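Local coordinates for protein fructokinase (Silicibacter sp., PDB 3C8U) that probably phosphorylates fructose at the expense of ATP, as a P-loop sugar kinase linked to a putative fructose transport system, at residues R66-P70 and R71-P75; R142-T145 and A146-D149; N186-A189 and N190-A193. One frame throughout, in Å; residues are numbered along the deposited sequence.

Contact 1 of 3, residues R66-P70 and R71-P75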
ATOM      1  N   ARG A  66       6.994   6.454  19.593  1.00 22.52           N
ATOM      2  CA  ARG A  66       6.775   6.958  20.951  1.00 21.87           C
ATOM      3  C   ARG A  66       5.413   6.492  21.438  1.00 22.22           C
ATOM      4  O   ARG A  66       5.135   6.455  22.624  1.00 19.29           O
ATOM      5  CB  ARG A  66       6.899   8.469  21.033  1.00 23.15           C
ATOM      6  CG  ARG A  66       5.665   9.211  20.622  1.00 23.26           C
ATOM      7  CD  ARG A  66       5.941  10.692  20.629  1.00 23.11           C
ATOM      8  NE  ARG A  66       6.786  11.074  19.502  1.00 23.33           N
ATOM      9  CZ  ARG A  66       7.168  12.322  19.262  1.00 25.82           C
ATOM     10  NH1 ARG A  66       6.768  13.302  20.066  1.00 30.28           N
ATOM     11  NH2 ARG A  66       7.931  12.604  18.233  1.00 28.12           N
ATOM     12  N   LEU A  67       4.579   6.072  20.494  1.00 21.69           N
ATOM     13  CA  LEU A  67       3.293   5.484  20.838  1.00 20.94           C
ATOM     14  C   LEU A  67       3.424   3.962  20.908  1.00 23.45           C
ATOM     15  O   LEU A  67       2.832   3.312  21.773  1.00 22.80           O
ATOM     16  CB  LEU A  67       2.202   5.881  19.847  1.00 22.82           C
ATOM     17  CG  LEU A  67       1.736   7.329  19.941  1.00 17.68           C
ATOM     18  CD1 LEU A  67       0.438   7.525  19.188  1.00 17.27           C
ATOM     19  CD2 LEU A  67       1.576   7.700  21.391  1.00 21.17           C
ATOM     20  N   LEU A  68       4.186   3.413  19.964  1.00 22.89           N
ATOM     21  CA  LEU A  68       4.300   1.959  19.825  1.00 23.05           C
ATOM     22  C   LEU A  68       4.981   1.344  21.040  1.00 25.96           C
ATOM     23  O   LEU A  68       4.583   0.283  21.549  1.00 25.64           O
ATOM     24  CB  LEU A  68       5.087   1.594  18.558  1.00 22.68           C
ATOM     25  CG  LEU A  68       4.402   1.862  17.196  1.00 19.75           C
ATOM     26  CD1 LEU A  68       5.314   1.428  16.039  1.00 19.53           C
ATOM     27  CD2 LEU A  68       3.042   1.148  17.123  1.00 16.77           C
ATOM     28  N   GLU A  69       5.978   2.055  21.536  1.00 25.95           N
ATOM     29  CA  GLU A  69       6.865   1.513  22.572  0.50 28.25           C
ATOM     30  C   GLU A  69       6.115   1.141  23.855  1.00 26.78           C
ATOM     31  O   GLU A  69       6.196   0.021  24.323  1.00 24.75           O
ATOM     32  CB  GLU A  69       8.022   2.483  22.861  0.50 29.47           C
ATOM     33  CG  GLU A  69       9.233   1.829  23.499  0.50 33.17           C
ATOM     34  CD  GLU A  69       9.030   1.568  24.956  0.50 36.11           C
ATOM     35  OE1 GLU A  69       8.254   2.319  25.587  0.50 33.13           O
ATOM     36  OE2 GLU A  69       9.645   0.608  25.471  0.50 42.41           O
ATOM     37  N   PRO A  70       5.382   2.098  24.422  1.00 27.46           N
ATOM     38  CA  PRO A  70       4.682   1.793  25.663  1.00 28.07           C
ATOM     39  C   PRO A  70       3.577   0.742  25.507  1.00 26.40           C
ATOM     40  O   PRO A  70       3.039   0.236  26.509  1.00 24.41           O
ATOM     41  CB  PRO A  70       4.089   3.147  26.105  1.00 27.03           C
ATOM     42  CG  PRO A  70       4.510   4.167  25.083  1.00 28.15           C
ATOM     43  CD  PRO A  70       5.453   3.547  24.129  1.00 28.22           C
ATOM     44  N   ARG A  71       3.271   0.415  24.264  1.00 27.58           N
ATOM     45  CA  ARG A  71       2.161  -0.515  23.944  1.00 27.18           C
ATOM     46  C   ARG A  71       2.702  -1.886  23.666  1.00 26.94           C
ATOM     47  O   ARG A  71       1.961  -2.839  23.404  1.00 30.26           O
ATOM     48  CB  ARG A  71       1.380  -0.060  22.722  1.00 30.17           C
ATOM     49  CG  ARG A  71       0.432   1.079  22.992  1.00 35.08           C
ATOM     50  CD  ARG A  71      -0.249   1.525  21.695  1.00 42.02           C
ATOM     51  NE  ARG A  71      -0.649   2.927  21.788  1.00 52.79           N
ATOM     52  CZ  ARG A  71      -1.499   3.527  20.964  1.00 57.08           C
ATOM     53  NH1 ARG A  71      -2.065   2.851  19.973  1.00 62.40           N
ATOM     54  NH2 ARG A  71      -1.783   4.807  21.143  1.00 60.45           N
ATOM     55  N   GLY A  72       4.016  -1.952  23.714  1.00 23.99           N
ATOM     56  CA  GLY A  72       4.735  -3.191  23.500  1.00 26.56           C
ATOM     57  C   GLY A  72       4.819  -3.632  22.048  1.00 27.23           C
ATOM     58  O   GLY A  72       5.214  -4.759  21.758  1.00 23.73           O
ATOM     59  N   LEU A  73       4.469  -2.707  21.156  1.00 27.31           N
ATOM     60  CA  LEU A  73       4.353  -2.972  19.707  1.00 26.31           C
ATOM     61  C   LEU A  73       5.600  -2.646  18.873  1.00 26.11           C
ATOM     62  O   LEU A  73       5.648  -2.858  17.658  1.00 25.74           O
ATOM     63  CB  LEU A  73       3.162  -2.198  19.134  1.00 25.22           C
ATOM     64  CG  LEU A  73       1.795  -2.711  19.559  1.00 29.09           C
ATOM     65  CD1 LEU A  73       0.724  -1.694  19.189  1.00 26.14           C
ATOM     66  CD2 LEU A  73       1.541  -4.103  18.937  1.00 30.91           C
ATOM     67  N   LEU A  74       6.632  -2.144  19.517  1.00 23.14           N
ATOM     68  CA  LEU A  74       7.748  -1.631  18.738  1.00 25.07           C
ATOM     69  C   LEU A  74       8.381  -2.734  17.868  1.00 26.75           C
ATOM     70  O   LEU A  74       8.730  -2.513  16.695  1.00 27.66           O
ATOM     71  CB  LEU A  74       8.779  -0.956  19.642  1.00 26.12           C
ATOM     72  CG  LEU A  74       9.822  -0.135  18.889  1.00 30.65           C
ATOM     73  CD1 LEU A  74       9.168   0.968  18.074  1.00 35.63           C
ATOM     74  CD2 LEU A  74      10.834   0.457  19.891  1.00 30.37           C
ATOM     75  N   PRO A  75       8.550  -3.933  18.428  1.00 26.86           N
ATOM     76  CA  PRO A  75       9.192  -4.972  17.607  1.00 26.51           C
ATOM     77  C   PRO A  75       8.350  -5.477  16.436  1.00 25.98           C
ATOM     78  O   PRO A  75       8.856  -6.194  15.568  1.00 25.19           O
ATOM     79  CB  PRO A  75       9.470  -6.110  18.604  1.00 28.95           C
ATOM     80  CG  PRO A  75       8.888  -5.735  19.875  1.00 30.29           C
ATOM     81  CD  PRO A  75       8.342  -4.339  19.824  1.00 27.02           C
TER
HETATM   82  O   HOH W   1       1.140   4.546  23.546  1.00 41.91           O
HETATM   83  O   HOH W   2       7.421  -1.968  22.487  1.00 29.49           O
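Leu68 and Leu73 meet where a Schellman motif ends the short helix that begins at residue 65. Leu73 N bonds back to Leu68 O at 3.0 Å, and inside that loop Gly72 N bonds to Glu69 O at 3.0 Å. Gly72 is the C-prime residue. Its phi of 76° lets the chain leave the helix, a value that a residue with a side chain adopts less readily. Leu68 O carries a second bond, from Arg71 N. The two donors come from opposite faces of the carbonyl plane, so this oxygen is gripped between them.

The tight side lies around Leu68, which is buried. Its CD2 packs 3.9 Å from Leu73 CB, with the two side chains at about a right angle. Its CB faces Leu74 CD1 at 4.2 Å. Leu63 and Lys77 also touch Leu68.

The other side is looser and exposed. Glu69 meets Leu74 through its CG alone, and a water joins Glu69 O to Leu74 N. Arg71 runs extended from CG to NE beside Leu67, both side chains pointing the same way. Leu67 CB lies over one face of the guanidinium, and Leu67 CD1 is 4.0 Å from Arg71 NH2. A second water closes this edge, giving a hydrogen to Leu67 O at 2.7 Å and accepting one from Arg71 NE at 3.0 Å.

Contact 2 of 3, residues R142-T145 and A146-D149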
ATOM      1  N   ARG A 142     -11.209  -4.774   6.684  1.00 21.43           N
ATOM      2  CA  ARG A 142     -12.016  -5.496   5.675  1.00 22.18           C
ATOM      3  C   ARG A 142     -13.057  -4.552   5.069  1.00 23.14           C
ATOM      4  O   ARG A 142     -13.555  -4.766   3.959  1.00 25.05           O
ATOM      5  CB  ARG A 142     -12.677  -6.759   6.253  1.00 22.66           C
ATOM      6  CG  ARG A 142     -13.721  -6.509   7.322  1.00 24.93           C
ATOM      7  CD  ARG A 142     -14.484  -7.790   7.601  1.00 27.27           C
ATOM      8  NE  ARG A 142     -13.613  -8.886   8.002  1.00 25.70           N
ATOM      9  CZ  ARG A 142     -13.504  -9.330   9.250  1.00 29.66           C
ATOM     10  NH1 ARG A 142     -14.173  -8.746  10.233  1.00 29.36           N
ATOM     11  NH2 ARG A 142     -12.699 -10.335   9.523  1.00 24.35           N
ATOM     12  N   ASP A 143     -13.299  -3.466   5.782  1.00 21.56           N
ATOM     13  CA  ASP A 143     -14.287  -2.474   5.359  1.00 23.12           C
ATOM     14  C   ASP A 143     -13.752  -1.576   4.266  1.00 21.71           C
ATOM     15  O   ASP A 143     -14.506  -0.863   3.611  1.00 23.75           O
ATOM     16  CB  ASP A 143     -14.749  -1.603   6.505  1.00 25.03           C
ATOM     17  CG  ASP A 143     -15.500  -2.385   7.543  1.00 27.71           C
ATOM     18  OD1 ASP A 143     -16.039  -3.448   7.220  1.00 28.78           O
ATOM     19  OD2 ASP A 143     -15.531  -1.923   8.680  1.00 29.50           O
ATOM     20  N   LEU A 144     -12.441  -1.633   4.058  1.00 19.64           N
ATOM     21  CA  LEU A 144     -11.829  -0.774   3.056  1.00 19.55           C
ATOM     22  C   LEU A 144     -12.217  -1.210   1.644  1.00 22.16           C
ATOM     23  O   LEU A 144     -12.293  -0.390   0.719  1.00 20.09           O
ATOM     24  CB  LEU A 144     -10.308  -0.728   3.188  1.00 19.92           C
ATOM     25  CG  LEU A 144      -9.734  -0.056   4.428  1.00 20.66           C
ATOM     26  CD1 LEU A 144      -8.217  -0.220   4.398  1.00 16.48           C
ATOM     27  CD2 LEU A 144     -10.157   1.407   4.531  1.00 21.95           C
ATOM     28  N   THR A 145     -12.475  -2.490   1.466  1.00 22.64           N
ATOM     29  CA  THR A 145     -12.770  -3.015   0.115  0.50 23.78           C
ATOM     30  C   THR A 145     -14.012  -2.355  -0.489  1.00 23.23           C
ATOM     31  O   THR A 145     -14.157  -2.236  -1.686  1.00 24.07           O
ATOM     32  CB  THR A 145     -12.960  -4.535   0.107  0.50 23.87           C
ATOM     33  OG1 THR A 145     -14.065  -4.896   0.940  0.50 25.93           O
ATOM     34  CG2 THR A 145     -11.725  -5.214   0.595  0.50 22.93           C
ATOM     35  N   ALA A 146     -14.888  -1.898   0.369  1.00 21.01           N
ATOM     36  CA  ALA A 146     -16.117  -1.241  -0.082  1.00 23.64           C
ATOM     37  C   ALA A 146     -15.800   0.119  -0.652  1.00 23.50           C
ATOM     38  O   ALA A 146     -16.607   0.709  -1.364  1.00 26.45           O
ATOM     39  CB  ALA A 146     -17.107  -1.100   1.052  1.00 23.99           C
ATOM     40  N   ILE A 147     -14.625   0.643  -0.305  1.00 22.32           N
ATOM     41  CA  ILE A 147     -14.250   2.024  -0.698  1.00 22.27           C
ATOM     42  C   ILE A 147     -13.593   2.054  -2.077  1.00 20.17           C
ATOM     43  O   ILE A 147     -13.651   3.033  -2.797  1.00 22.68           O
ATOM     44  CB  ILE A 147     -13.210   2.666   0.288  1.00 20.60           C
ATOM     45  CG1 ILE A 147     -13.743   2.714   1.710  1.00 30.54           C
ATOM     46  CG2 ILE A 147     -12.876   4.123  -0.087  1.00 31.42           C
ATOM     47  CD1 ILE A 147     -12.750   3.346   2.652  1.00 32.40           C
ATOM     48  N   TRP A 148     -12.924   0.969  -2.406  1.00 18.28           N
ATOM     49  CA  TRP A 148     -12.146   0.912  -3.627  1.00 19.17           C
ATOM     50  C   TRP A 148     -13.071   0.855  -4.846  1.00 21.97           C
ATOM     51  O   TRP A 148     -14.102   0.183  -4.821  1.00 25.43           O
ATOM     52  CB  TRP A 148     -11.223  -0.307  -3.682  1.00 18.09           C
ATOM     53  CG  TRP A 148     -10.354  -0.596  -2.459  1.00 18.08           C
ATOM     54  CD1 TRP A 148     -10.040  -1.818  -1.979  1.00 18.58           C
ATOM     55  CD2 TRP A 148      -9.731   0.358  -1.581  1.00 19.39           C
ATOM     56  NE1 TRP A 148      -9.243  -1.705  -0.864  1.00 20.51           N
ATOM     57  CE2 TRP A 148      -9.022  -0.375  -0.608  1.00 20.13           C
ATOM     58  CE3 TRP A 148      -9.687   1.755  -1.541  1.00 19.41           C
ATOM     59  CZ2 TRP A 148      -8.293   0.241   0.406  1.00 21.39           C
ATOM     60  CZ3 TRP A 148      -8.954   2.373  -0.533  1.00 20.19           C
ATOM     61  CH2 TRP A 148      -8.261   1.613   0.426  1.00 21.47           C
ATOM     62  N   ASP A 149     -12.665   1.518  -5.931  1.00 18.88           N
ATOM     63  CA  ASP A 149     -13.397   1.392  -7.184  1.00 18.59           C
ATOM     64  C   ASP A 149     -12.900   0.224  -7.998  1.00 18.39           C
ATOM     65  O   ASP A 149     -13.668  -0.476  -8.653  1.00 18.20           O
ATOM     66  CB  ASP A 149     -13.378   2.708  -7.968  1.00 17.17           C
ATOM     67  CG  ASP A 149     -14.088   3.812  -7.218  1.00 18.53           C
ATOM     68  OD1 ASP A 149     -15.323   3.718  -6.992  1.00 18.85           O
ATOM     69  OD2 ASP A 149     -13.423   4.801  -6.876  1.00 17.80           O
TER
HETATM   70  O   HOH W   3     -15.931  -1.682  -3.873  1.00 30.93           O
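Leu144 lies against both Ile147 and Trp148 in a turn with helical backbone angles, part of the connection between strands 126-131 and 150-154. Leu144 crosses both Ile147 and Trp148 at a slant. The indole of Trp148 folds back over the backbone of the turn. Leu144 O sits 3.4 Å above the ring plane, over its centre, and Thr145 N lies over the same face. With chi1 at -49°, Trp148 CG stands beside its own backbone N, and this turns the ring back toward Leu144. The benzene part of the indole then meets the base of the leucine side chain, Leu144 CB lying 3.6 Å from Trp148 CZ2. Leu144 CD1 touches the same ring atom from further along the side chain.

The other branch of Leu144 serves Ile147. Leu144 CD2 and Ile147 CD1 are 3.7 Å apart. One leucine thus divides its methyls between two neighbours.

The backbone holds this geometry. Ile147 N bonds to Leu144 O at 2.7 Å. Trp148 N adds a weak bond to the same oxygen. A water donates to both Thr145 O and Trp148 O, linking the two carbonyls.

The indole nitrogen NE1 bonds to Leu134 O. Helix 85-97 packs on the turn through Phe88 against Leu144 and Cys92 against Ile147 and Trp148. Strand 23-28 meets it through Leu24, which touches Ile147 and Trp148, and Ala26, which touches Trp148.

Contact 3 of 3, residues N186-A189 and N190-A193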
ATOM      1  N   ASN A 186       9.453 -10.045  11.905  1.00 30.57           N
ATOM      2  CA  ASN A 186       8.339  -9.149  11.553  1.00 29.93           C
ATOM      3  C   ASN A 186       7.813  -9.272  10.114  1.00 29.79           C
ATOM      4  O   ASN A 186       6.699  -9.760   9.858  1.00 30.24           O
ATOM      5  CB  ASN A 186       8.881  -7.732  11.768  1.00 31.39           C
ATOM      6  CG  ASN A 186       7.827  -6.693  11.943  1.00 35.36           C
ATOM      7  OD1 ASN A 186       6.636  -6.964  12.143  1.00 33.74           O
ATOM      8  ND2 ASN A 186       8.283  -5.443  11.883  1.00 40.59           N
ATOM      9  N   ASP A 187       8.595  -8.721   9.194  1.00 28.80           N
ATOM     10  CA  ASP A 187       8.161  -8.582   7.791  1.00 30.94           C
ATOM     11  C   ASP A 187       7.482  -9.857   7.291  1.00 31.69           C
ATOM     12  O   ASP A 187       6.396  -9.805   6.694  1.00 29.04           O
ATOM     13  CB  ASP A 187       9.310  -8.171   6.874  1.00 29.58           C
ATOM     14  CG  ASP A 187       9.649  -6.687   6.985  1.00 37.70           C
ATOM     15  OD1 ASP A 187       8.746  -5.903   7.333  1.00 39.19           O
ATOM     16  OD2 ASP A 187      10.814  -6.304   6.724  1.00 41.25           O
ATOM     17  N   LEU A 188       8.107 -11.005   7.577  1.00 32.49           N
ATOM     18  CA  LEU A 188       7.647 -12.292   6.996  1.00 33.14           C
ATOM     19  C   LEU A 188       6.409 -12.787   7.731  1.00 32.29           C
ATOM     20  O   LEU A 188       5.543 -13.417   7.141  1.00 29.61           O
ATOM     21  CB  LEU A 188       8.736 -13.392   6.981  1.00 35.12           C
ATOM     22  CG  LEU A 188       9.556 -13.623   5.690  1.00 39.20           C
ATOM     23  CD1 LEU A 188      10.106 -15.063   5.708  1.00 37.69           C
ATOM     24  CD2 LEU A 188       8.790 -13.370   4.371  1.00 28.22           C
ATOM     25  N   ALA A 189       6.335 -12.471   9.023  1.00 29.18           N
ATOM     26  CA  ALA A 189       5.163 -12.821   9.829  1.00 27.48           C
ATOM     27  C   ALA A 189       3.967 -12.046   9.279  1.00 24.92           C
ATOM     28  O   ALA A 189       2.842 -12.551   9.187  1.00 23.77           O
ATOM     29  CB  ALA A 189       5.378 -12.499  11.334  1.00 27.52           C
ATOM     30  N   ASN A 190       4.243 -10.817   8.880  1.00 23.11           N
ATOM     31  CA  ASN A 190       3.184  -9.932   8.318  1.00 24.93           C
ATOM     32  C   ASN A 190       2.736 -10.457   6.961  1.00 25.46           C
ATOM     33  O   ASN A 190       1.558 -10.498   6.630  1.00 24.26           O
ATOM     34  CB  ASN A 190       3.679  -8.483   8.204  1.00 20.13           C
ATOM     35  CG  ASN A 190       3.889  -7.827   9.577  1.00 24.17           C
ATOM     36  OD1 ASN A 190       3.333  -8.269  10.590  1.00 26.28           O
ATOM     37  ND2 ASN A 190       4.764  -6.837   9.620  1.00 22.97           N
ATOM     38  N   ALA A 191       3.730 -10.873   6.184  1.00 27.17           N
ATOM     39  CA  ALA A 191       3.478 -11.415   4.835  1.00 28.14           C
ATOM     40  C   ALA A 191       2.563 -12.612   4.974  1.00 28.87           C
ATOM     41  O   ALA A 191       1.640 -12.809   4.216  1.00 26.10           O
ATOM     42  CB  ALA A 191       4.778 -11.793   4.107  1.00 26.62           C
ATOM     43  N   ARG A 192       2.812 -13.361   6.035  1.00 30.73           N
ATOM     44  CA  ARG A 192       2.095 -14.592   6.315  1.00 30.59           C
ATOM     45  C   ARG A 192       0.656 -14.278   6.753  1.00 28.88           C
ATOM     46  O   ARG A 192      -0.305 -14.909   6.286  1.00 23.53           O
ATOM     47  CB  ARG A 192       2.853 -15.412   7.382  1.00 33.16           C
ATOM     48  CG  ARG A 192       2.659 -16.909   7.318  1.00 39.70           C
ATOM     49  CD  ARG A 192       3.911 -17.709   7.812  1.00 42.99           C
ATOM     50  NE  ARG A 192       4.578 -17.108   8.963  1.00 53.92           N
ATOM     51  CZ  ARG A 192       5.795 -16.561   8.920  1.00 60.25           C
ATOM     52  NH1 ARG A 192       6.484 -16.549   7.781  1.00 65.73           N
ATOM     53  NH2 ARG A 192       6.328 -16.026  10.016  1.00 59.22           N
ATOM     54  N   ALA A 193       0.512 -13.295   7.649  1.00 25.72           N
ATOM     55  CA  ALA A 193      -0.827 -12.856   8.137  1.00 24.30           C
ATOM     56  C   ALA A 193      -1.682 -12.363   6.971  1.00 24.70           C
ATOM     57  O   ALA A 193      -2.908 -12.575   6.896  1.00 24.88           O
ATOM     58  CB  ALA A 193      -0.684 -11.709   9.209  1.00 24.48           C
TER
HETATM   59  O   HOH W   4       5.213  -8.694  13.126  1.00 35.29           O
HETATM   60  O   HOH W   5       6.182  -5.746   7.928  1.00 40.24           O
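The first turns of helix 186-195 carry a side-chain contact one turn apart, between Asn186 and Asn190. Asn190 ND2 gives a weak hydrogen bond to Asn186 OD1 at 3.1 Å, the two amide planes 73° apart. Asn186 CG is anti to its own backbone N (chi1 -159°), which carries the amide end back toward Asn190. Its ND2 bonds to Lys77 O, in the loop before helix 85-97.

Two waters extend the link. One donates to Asn186 OD1 and Asn190 OD1. The other accepts from Asn190 ND2 and donates to Asp187 OD1, while Asp187 OD2 forms a salt bridge with Arg168 of helix 158-171. The approaches to Asn186 OD1 and Asn190 ND2 are unusually short, their exact lengths doubtful. A leucine at Asn190 would probably take the amide donor from Asn186 OD1 and leave the water at Asp187 OD1 without the N-H it accepts.

The backbone bonds are those of an alpha helix, each N-H reaching the carbonyl four residues earlier. Asn190 N reaches Asn186 O at 2.8 Å. Further along, Arg192 bends at chi2 and chi3 and curls back over the helix. Leu188 O lies 3.3 Å off one face of its guanidinium, toward the rim, and Arg192 NH2 is 3.4 Å from Ala189 CA.

Overall arrangement
The three contacts follow one another along the chain without interleaving. Contacts 1 and 3 touch: Pro75 O packs 3.8 Å from Asn186 CG, though their centres are about 18 Å apart. Lys77 lies between the two: it touches Leu68 of contact 1, and its backbone O accepts from Asn186 ND2 of contact 3. Contact 2 stands apart, its nearest atoms about 17 Å from contact 1 and about 10 Å from contact 3. It lies against strand 23-28 of the parallel sheet. The loop after that strand has the sequence of a P-loop, probably the nucleotide site. Asp187 of contact 3 touches Pro31 in that loop.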